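Local structure of putative aminomethyltransferase (Leptospirillum rubarum, 3TTG) at residues Val43-Ile48 with Glu137-Gly142; Pro290-Pro295 with Gly308-Thr313. The protein probably binds folate and acts as an aminomethyltransferase related to the T-protein of the glycine cleavage system. All coordinates share one frame; numbering follows the deposited sequence.

The two contacts illustrate how a loop can be tied to a neighbouring strand by different means. Interaction 1 lies in the folate-binding family region, where the loop between strands 37-39 and 48-51 meets strand 135-141 of a mixed sheet. Interaction 2 follows later in the chain, in the C-terminal barrel region, and sets the loop before strand 296-299 against strand 306-316 of an antiparallel sheet. Their centres are about 25 Å apart and their nearest atoms about 10 Å, and they share no strand or sheet. One is polar and spans 88 residues; the other packs a ring against strand backbone, with 12 residues between its segments. Each joins parts of one region, so neither bridges the two.

Interaction 1. Residues Val43-Ile48 with Glu137-Gly142; sequences VSRPSI and EIRLVG
Glu137 lays its side chain against Ser44, with Glu137 CB 3.4 Å from Ser44 CB, and sends its carboxylate on to the backbone amide of Arg45. The contact shows how one acid can tie an irregular loop to the strand beside it. Residues 43-48 run between strand 37-39 and strand 48-51, whereas Glu137 and Arg139 belong to strand 135-141. With CG anti to the backbone N (chi1 -166°) and the chain extended beyond it, Glu137 carries OE1 to the loop. The hydrogen bond from Arg45 N to Glu137 OE1 is 2.9 Å long and comes in nearly along the C-O axis. Ser44 takes part through its methylene carbon, CB lying 3.3 Å from Glu137 OE1.

Arg139, two residues further along the strand, holds the same carboxylate side-on, one nitrogen to each oxygen. Its NE lies 2.8 Å from Glu137 OE2 in a salt bridge, and its NH2 donates to Glu137 OE1 at 3.0 Å. Both nitrogens meet the carboxylate from above its plane, while the carboxylate carbon sits at the guanidinium edge. Arg45 N and Arg139 NH2 reach OE1 from opposite faces of the carboxylate, which probably restricts its rotation. Tyr221 takes a further hydrogen bond from Arg139 NH1. The guanidinium of Arg45 is engaged elsewhere, by Asp90 and the carbonyl of Phe103.

Glu137 is buried, and the paired arginine probably offsets the cost of enclosing its negative charge. The chemistry therefore suggests a division of labour: Arg139 probably balances the charge and steadies the carboxylate, leaving OE1 placed to accept the loop amide.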
ATOM      1  N   VAL A  43     -12.846   0.037   7.372  1.00 36.52           N
ATOM      2  CA  VAL A  43     -13.193   0.760   6.159  1.00 34.69           C
ATOM      3  C   VAL A  43     -12.391   0.114   5.040  1.00 37.97           C
ATOM      4  O   VAL A  43     -11.165   0.158   5.047  1.00 36.91           O
ATOM      5  CB  VAL A  43     -12.921   2.287   6.287  1.00 38.23           C
ATOM      6  CG1 VAL A  43     -13.357   3.007   5.010  1.00 36.84           C
ATOM      7  CG2 VAL A  43     -13.658   2.884   7.523  1.00 40.03           C
ATOM      8  N   SER A  44     -13.055  -0.486   4.102  1.00 35.85           N
ATOM      9  CA  SER A  44     -12.354  -1.097   2.979  1.00 37.17           C
ATOM     10  C   SER A  44     -11.914  -0.074   1.933  1.00 40.85           C
ATOM     11  O   SER A  44     -12.400   1.060   1.921  1.00 37.71           O
ATOM     12  CB  SER A  44     -13.293  -2.068   2.281  1.00 39.97           C
ATOM     13  OG  SER A  44     -14.369  -1.321   1.762  1.00 44.52           O
ATOM     14  N   ARG A  45     -11.036  -0.498   1.001  1.00 34.35           N
ATOM     15  CA  ARG A  45     -10.865   0.305  -0.182  1.00 31.11           C
ATOM     16  C   ARG A  45     -12.223   0.363  -0.948  1.00 33.59           C
ATOM     17  O   ARG A  45     -12.939  -0.652  -1.113  1.00 31.83           O
ATOM     18  CB  ARG A  45      -9.812  -0.254  -1.108  1.00 29.77           C
ATOM     19  CG  ARG A  45      -8.386  -0.057  -0.629  1.00 28.63           C
ATOM     20  CD  ARG A  45      -7.360  -0.381  -1.695  1.00 33.90           C
ATOM     21  NE  ARG A  45      -6.022  -0.011  -1.251  1.00 40.30           N
ATOM     22  CZ  ARG A  45      -5.241   0.982  -1.699  1.00 47.82           C
ATOM     23  NH1 ARG A  45      -5.623   1.743  -2.718  1.00 32.61           N
ATOM     24  NH2 ARG A  45      -4.047   1.184  -1.161  1.00 48.74           N
ATOM     25  N   PRO A  46     -12.584   1.524  -1.487  1.00 29.77           N
ATOM     26  CA  PRO A  46     -13.749   1.575  -2.402  1.00 29.71           C
ATOM     27  C   PRO A  46     -13.538   0.729  -3.660  1.00 32.28           C
ATOM     28  O   PRO A  46     -12.416   0.406  -4.026  1.00 32.58           O
ATOM     29  CB  PRO A  46     -13.848   3.082  -2.795  1.00 31.07           C
ATOM     30  CG  PRO A  46     -13.028   3.795  -1.767  1.00 32.98           C
ATOM     31  CD  PRO A  46     -11.922   2.839  -1.366  1.00 29.35           C
ATOM     32  N   SER A  47     -14.636   0.348  -4.300  1.00 30.00           N
ATOM     33  CA  SER A  47     -14.714  -0.479  -5.521  1.00 29.39           C
ATOM     34  C   SER A  47     -15.271   0.353  -6.611  1.00 30.44           C
ATOM     35  O   SER A  47     -16.486   0.487  -6.684  1.00 31.13           O
ATOM     36  CB  SER A  47     -15.640  -1.685  -5.261  1.00 29.79           C
ATOM     37  OG  SER A  47     -14.963  -2.665  -4.522  1.00 40.82           O
ATOM     38  N   ILE A  48     -14.422   0.951  -7.443  1.00 26.91           N
ATOM     39  CA  ILE A  48     -14.876   1.882  -8.480  1.00 26.38           C
ATOM     40  C   ILE A  48     -14.731   1.272  -9.823  1.00 33.04           C
ATOM     41  O   ILE A  48     -13.645   0.803 -10.174  1.00 30.89           O
ATOM     42  CB  ILE A  48     -14.065   3.201  -8.428  1.00 29.12           C
ATOM     43  CG1 ILE A  48     -14.017   3.831  -7.037  1.00 29.71           C
ATOM     44  CG2 ILE A  48     -14.586   4.204  -9.473  1.00 31.61           C
ATOM     45  CD1 ILE A  48     -15.460   4.145  -6.407  1.00 33.50           C
ATOM     46  N   GLU A 137     -14.556  -6.192   2.463  1.00 33.20           N
ATOM     47  CA  GLU A 137     -13.160  -6.555   2.231  1.00 31.95           C
ATOM     48  C   GLU A 137     -12.619  -7.450   3.386  1.00 35.64           C
ATOM     49  O   GLU A 137     -12.942  -7.251   4.562  1.00 32.92           O
ATOM     50  CB  GLU A 137     -12.290  -5.315   2.036  1.00 31.89           C
ATOM     51  CG  GLU A 137     -10.910  -5.627   1.470  1.00 33.92           C
ATOM     52  CD  GLU A 137      -9.974  -4.447   1.222  1.00 38.01           C
ATOM     53  OE1 GLU A 137     -10.341  -3.295   1.538  1.00 32.45           O
ATOM     54  OE2 GLU A 137      -8.810  -4.699   0.840  1.00 38.56           O
ATOM     55  N   ILE A 138     -11.922  -8.512   3.025  1.00 30.34           N
ATOM     56  CA  ILE A 138     -11.206  -9.388   3.974  1.00 29.87           C
ATOM     57  C   ILE A 138      -9.819  -9.431   3.447  1.00 33.79           C
ATOM     58  O   ILE A 138      -9.647  -9.705   2.256  1.00 34.16           O
ATOM     59  CB  ILE A 138     -11.779 -10.825   4.107  1.00 34.58           C
ATOM     60  CG1 ILE A 138     -13.284 -10.844   4.342  1.00 35.56           C
ATOM     61  CG2 ILE A 138     -11.003 -11.621   5.165  1.00 35.60           C
ATOM     62  CD1 ILE A 138     -13.950 -12.265   4.355  1.00 39.75           C
ATOM     63  N   ARG A 139      -8.821  -9.235   4.302  1.00 30.91           N
ATOM     64  CA  ARG A 139      -7.432  -9.284   3.848  1.00 30.72           C
ATOM     65  C   ARG A 139      -6.679 -10.455   4.411  1.00 32.74           C
ATOM     66  O   ARG A 139      -6.813 -10.807   5.607  1.00 30.70           O
ATOM     67  CB  ARG A 139      -6.696  -8.022   4.211  1.00 30.17           C
ATOM     68  CG  ARG A 139      -7.294  -6.849   3.516  1.00 39.09           C
ATOM     69  CD  ARG A 139      -6.502  -5.617   3.691  1.00 31.92           C
ATOM     70  NE  ARG A 139      -7.274  -4.471   3.191  1.00 32.94           N
ATOM     71  CZ  ARG A 139      -7.162  -3.211   3.623  1.00 37.20           C
ATOM     72  NH1 ARG A 139      -6.230  -2.884   4.498  1.00 37.66           N
ATOM     73  NH2 ARG A 139      -7.982  -2.266   3.164  1.00 33.98           N
ATOM     74  N   LEU A 140      -5.788 -11.015   3.548  1.00 28.01           N
ATOM     75  CA  LEU A 140      -4.920 -12.115   3.913  1.00 29.31           C
ATOM     76  C   LEU A 140      -3.484 -11.677   3.734  1.00 33.28           C
ATOM     77  O   LEU A 140      -3.199 -11.014   2.740  1.00 30.83           O
ATOM     78  CB  LEU A 140      -5.190 -13.344   3.032  1.00 31.16           C
ATOM     79  CG  LEU A 140      -6.485 -14.133   3.272  1.00 37.59           C
ATOM     80  CD1 LEU A 140      -6.665 -15.157   2.129  1.00 37.50           C
ATOM     81  CD2 LEU A 140      -6.474 -14.802   4.613  1.00 46.31           C
ATOM     82  N   VAL A 141      -2.579 -12.027   4.682  1.00 29.74           N
ATOM     83  CA  VAL A 141      -1.156 -11.745   4.528  1.00 28.77           C
ATOM     84  C   VAL A 141      -0.341 -12.979   4.902  1.00 34.63           C
ATOM     85  O   VAL A 141      -0.772 -13.744   5.749  1.00 35.62           O
ATOM     86  CB  VAL A 141      -0.672 -10.517   5.345  1.00 31.78           C
ATOM     87  CG1 VAL A 141      -1.380  -9.234   4.919  1.00 30.86           C
ATOM     88  CG2 VAL A 141      -0.833 -10.732   6.847  1.00 32.78           C
ATOM     89  N   GLY A 142       0.855 -13.123   4.328  1.00 31.74           N
ATOM     90  CA  GLY A 142       1.771 -14.177   4.725  1.00 33.26           C
ATOM     91  C   GLY A 142       1.935 -15.328   3.774  1.00 38.83           C
ATOM     92  O   GLY A 142       1.194 -15.447   2.794  1.00 35.69           O
TER

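Interaction 2. Residues Pro290-Pro295 with Gly308-Thr313; sequences PKMEFP and GILTRT
This is a van der Waals contact at the edge of the antiparallel sheet in the C-terminal barrel region, where an aromatic ring and a proline from the loop leading into strand 296-299 lie against the backbone of strand 306-316 at a classic beta bulge. Thr311 and Arg312 form the bulge, both facing Leu325 on the next strand, and Phe294 packs beside it. The phenylalanine has CG anti to its own carbonyl carbon (chi1 -67°), which lays the ring along the strand backbone. There Arg312 CA lies over one ring face, while the carbonyl oxygen of Leu310 sits at the ring edge, in plane, 3.5 Å from Phe294 CD1.

Further along the ring, Leu310 CD2 approaches Phe294 CE1 at 4.1 Å, and the side chain of Thr313 crosses that of Phe294 at about a right angle. Both branches of Thr313 meet the end of the ring: the hydroxyl OG1 is 3.6 Å from Phe294 CZ, and the methyl CG2 is 4.0 Å from the same atom. Selenomethionine Met292 adds a looser apolar touch on Leu310. Cut back to alanine, Phe294 would no longer reach Leu310 CD2 or Thr313, and the backbone at the bulge would probably lose its aromatic cover.

The bulge residues turn their polar groups elsewhere: Thr311 OG1 hydrogen-bonds Glu236, and Arg312 forms a salt bridge with it through NH1. At the end of the loop, Pro295 follows a cis peptide bond and comes close to the strand just before the backbone pairing of Val296 with Leu310 begins. Its CA makes a CA-H...O contact with Leu310 O, 3.4 Å from carbon to oxygen.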
ATOM      1  N   PRO A 290       1.386   6.652  20.348  1.00 87.95           N
ATOM      2  CA  PRO A 290       0.063   7.275  20.543  1.00 89.35           C
ATOM      3  C   PRO A 290       0.129   8.741  20.967  1.00 92.75           C
ATOM      4  O   PRO A 290      -0.860   9.458  20.819  1.00 92.64           O
ATOM      5  CB  PRO A 290      -0.558   6.428  21.663  1.00 93.91           C
ATOM      6  CG  PRO A 290       0.599   5.974  22.471  1.00 98.01           C
ATOM      7  CD  PRO A 290       1.786   5.852  21.525  1.00 90.73           C
ATOM      8  N   LYS A 291       1.300   9.180  21.481  1.00 89.62           N
ATOM      9  CA  LYS A 291       1.537  10.529  22.002  1.00 89.85           C
ATOM     10  C   LYS A 291       1.888  11.508  20.871  1.00 89.44           C
ATOM     11  O   LYS A 291       1.296  12.587  20.799  1.00 89.91           O
ATOM     12  CB  LYS A 291       2.689  10.530  23.043  1.00 92.99           C
ATOM     13  CG  LYS A 291       2.779   9.309  23.983  1.00108.44           C
ATOM     14  CD  LYS A 291       4.012   8.440  23.667  1.00112.14           C
ATOM     15  CE  LYS A 291       4.153   7.269  24.605  1.00116.40           C
ATOM     16  NZ  LYS A 291       5.362   6.459  24.296  1.00112.01           N
HETATM   17  N   MSE A 292       2.879  11.133  20.012  1.00 80.91           N
HETATM   18  CA  MSE A 292       3.391  11.984  18.924  1.00 77.41           C
HETATM   19  C   MSE A 292       2.340  12.399  17.897  1.00 74.37           C
HETATM   20  O   MSE A 292       1.420  11.632  17.578  1.00 74.66           O
HETATM   21  CB  MSE A 292       4.533  11.287  18.156  1.00 78.25           C
HETATM   22  CG  MSE A 292       5.889  11.352  18.851  1.00 86.04           C
HETATM   23 SE   MSE A 292       7.173  10.210  17.918  0.70 93.11          SE
HETATM   24  CE  MSE A 292       6.896   8.490  18.934  1.00 90.84           C
ATOM     25  N   GLU A 293       2.517  13.623  17.362  1.00 65.22           N
ATOM     26  CA  GLU A 293       1.695  14.152  16.282  1.00 62.71           C
ATOM     27  C   GLU A 293       2.513  14.056  14.979  1.00 55.12           C
ATOM     28  O   GLU A 293       3.515  14.748  14.779  1.00 50.93           O
ATOM     29  CB  GLU A 293       1.223  15.574  16.571  1.00 66.18           C
ATOM     30  CG  GLU A 293      -0.152  15.592  17.241  1.00 82.75           C
ATOM     31  CD  GLU A 293      -0.377  16.714  18.236  1.00108.18           C
ATOM     32  OE1 GLU A 293      -0.302  17.896  17.830  1.00110.12           O
ATOM     33  OE2 GLU A 293      -0.643  16.408  19.422  1.00 95.99           O
ATOM     34  N   PHE A 294       2.084  13.175  14.112  1.00 48.10           N
ATOM     35  CA  PHE A 294       2.777  12.925  12.864  1.00 43.94           C
ATOM     36  C   PHE A 294       2.333  13.899  11.756  1.00 47.44           C
ATOM     37  O   PHE A 294       1.169  14.285  11.724  1.00 47.90           O
ATOM     38  CB  PHE A 294       2.530  11.509  12.440  1.00 43.44           C
ATOM     39  CG  PHE A 294       3.159  10.502  13.366  1.00 42.20           C
ATOM     40  CD1 PHE A 294       4.483  10.145  13.222  1.00 42.18           C
ATOM     41  CD2 PHE A 294       2.460  10.004  14.451  1.00 47.92           C
ATOM     42  CE1 PHE A 294       5.093   9.283  14.117  1.00 43.58           C
ATOM     43  CE2 PHE A 294       3.065   9.132  15.346  1.00 50.55           C
ATOM     44  CZ  PHE A 294       4.379   8.756  15.155  1.00 46.45           C
ATOM     45  N   PRO A 295       3.195  14.246  10.779  1.00 41.10           N
ATOM     46  CA  PRO A 295       4.589  13.820  10.612  1.00 38.31           C
ATOM     47  C   PRO A 295       5.455  14.522  11.633  1.00 40.19           C
ATOM     48  O   PRO A 295       5.095  15.618  12.041  1.00 39.50           O
ATOM     49  CB  PRO A 295       4.913  14.236   9.165  1.00 38.90           C
ATOM     50  CG  PRO A 295       3.987  15.395   8.885  1.00 44.84           C
ATOM     51  CD  PRO A 295       2.751  15.132   9.676  1.00 42.26           C
ATOM     52  N   GLY A 308      15.071  14.905   8.084  1.00 38.71           N
ATOM     53  CA  GLY A 308      13.994  14.110   7.544  1.00 37.49           C
ATOM     54  C   GLY A 308      12.709  14.254   8.313  1.00 37.73           C
ATOM     55  O   GLY A 308      12.543  15.164   9.137  1.00 35.39           O
ATOM     56  N   ILE A 309      11.845  13.252   8.124  1.00 35.41           N
ATOM     57  CA  ILE A 309      10.548  13.197   8.753  1.00 35.30           C
ATOM     58  C   ILE A 309      10.186  11.762   9.008  1.00 34.58           C
ATOM     59  O   ILE A 309      10.388  10.877   8.165  1.00 34.88           O
ATOM     60  CB  ILE A 309       9.424  13.896   7.931  1.00 41.06           C
ATOM     61  CG1 ILE A 309       9.507  13.486   6.501  1.00 43.36           C
ATOM     62  CG2 ILE A 309       9.492  15.437   8.050  1.00 47.91           C
ATOM     63  CD1 ILE A 309       8.581  14.226   5.610  1.00 65.62           C
ATOM     64  N   LEU A 310       9.538  11.564  10.133  1.00 29.12           N
ATOM     65  CA  LEU A 310       8.979  10.288  10.544  1.00 29.15           C
ATOM     66  C   LEU A 310       7.485  10.394  10.310  1.00 33.41           C
ATOM     67  O   LEU A 310       6.827  11.282  10.872  1.00 30.09           O
ATOM     68  CB  LEU A 310       9.327  10.067  11.996  1.00 29.62           C
ATOM     69  CG  LEU A 310       8.969   8.746  12.605  1.00 34.06           C
ATOM     70  CD1 LEU A 310       9.829   7.606  11.999  1.00 34.29           C
ATOM     71  CD2 LEU A 310       9.150   8.825  14.168  1.00 39.99           C
ATOM     72  N   THR A 311       6.917   9.436   9.557  1.00 32.25           N
ATOM     73  CA  THR A 311       5.517   9.534   9.116  1.00 29.20           C
ATOM     74  C   THR A 311       4.605   8.600   9.854  1.00 31.24           C
ATOM     75  O   THR A 311       3.395   8.890   9.964  1.00 31.18           O
ATOM     76  CB  THR A 311       5.420   9.398   7.593  1.00 26.71           C
ATOM     77  OG1 THR A 311       6.041   8.219   7.121  1.00 30.84           O
ATOM     78  CG2 THR A 311       6.017  10.577   6.845  1.00 27.68           C
ATOM     79  N   ARG A 312       5.129   7.490  10.381  1.00 26.57           N
ATOM     80  CA  ARG A 312       4.338   6.579  11.181  1.00 27.27           C
ATOM     81  C   ARG A 312       5.237   5.680  11.953  1.00 30.06           C
ATOM     82  O   ARG A 312       6.416   5.428  11.563  1.00 29.84           O
ATOM     83  CB  ARG A 312       3.299   5.731  10.366  1.00 26.97           C
ATOM     84  CG  ARG A 312       3.810   4.477   9.640  1.00 29.88           C
ATOM     85  CD  ARG A 312       2.664   3.702   9.044  1.00 34.18           C
ATOM     86  NE  ARG A 312       3.027   2.324   8.686  1.00 30.54           N
ATOM     87  CZ  ARG A 312       3.218   1.842   7.459  1.00 31.82           C
ATOM     88  NH1 ARG A 312       3.067   2.616   6.398  1.00 29.32           N
ATOM     89  NH2 ARG A 312       3.460   0.570   7.283  1.00 29.19           N
ATOM     90  N   THR A 313       4.683   5.157  13.044  1.00 27.68           N
ATOM     91  CA  THR A 313       5.406   4.181  13.851  1.00 27.80           C
ATOM     92  C   THR A 313       4.485   3.049  14.268  1.00 33.60           C
ATOM     93  O   THR A 313       3.266   3.213  14.346  1.00 31.62           O
ATOM     94  CB  THR A 313       6.079   4.810  15.139  1.00 36.63           C
ATOM     95  OG1 THR A 313       5.087   5.361  15.990  1.00 34.74           O
ATOM     96  CG2 THR A 313       7.090   5.883  14.841  1.00 38.66           C
TER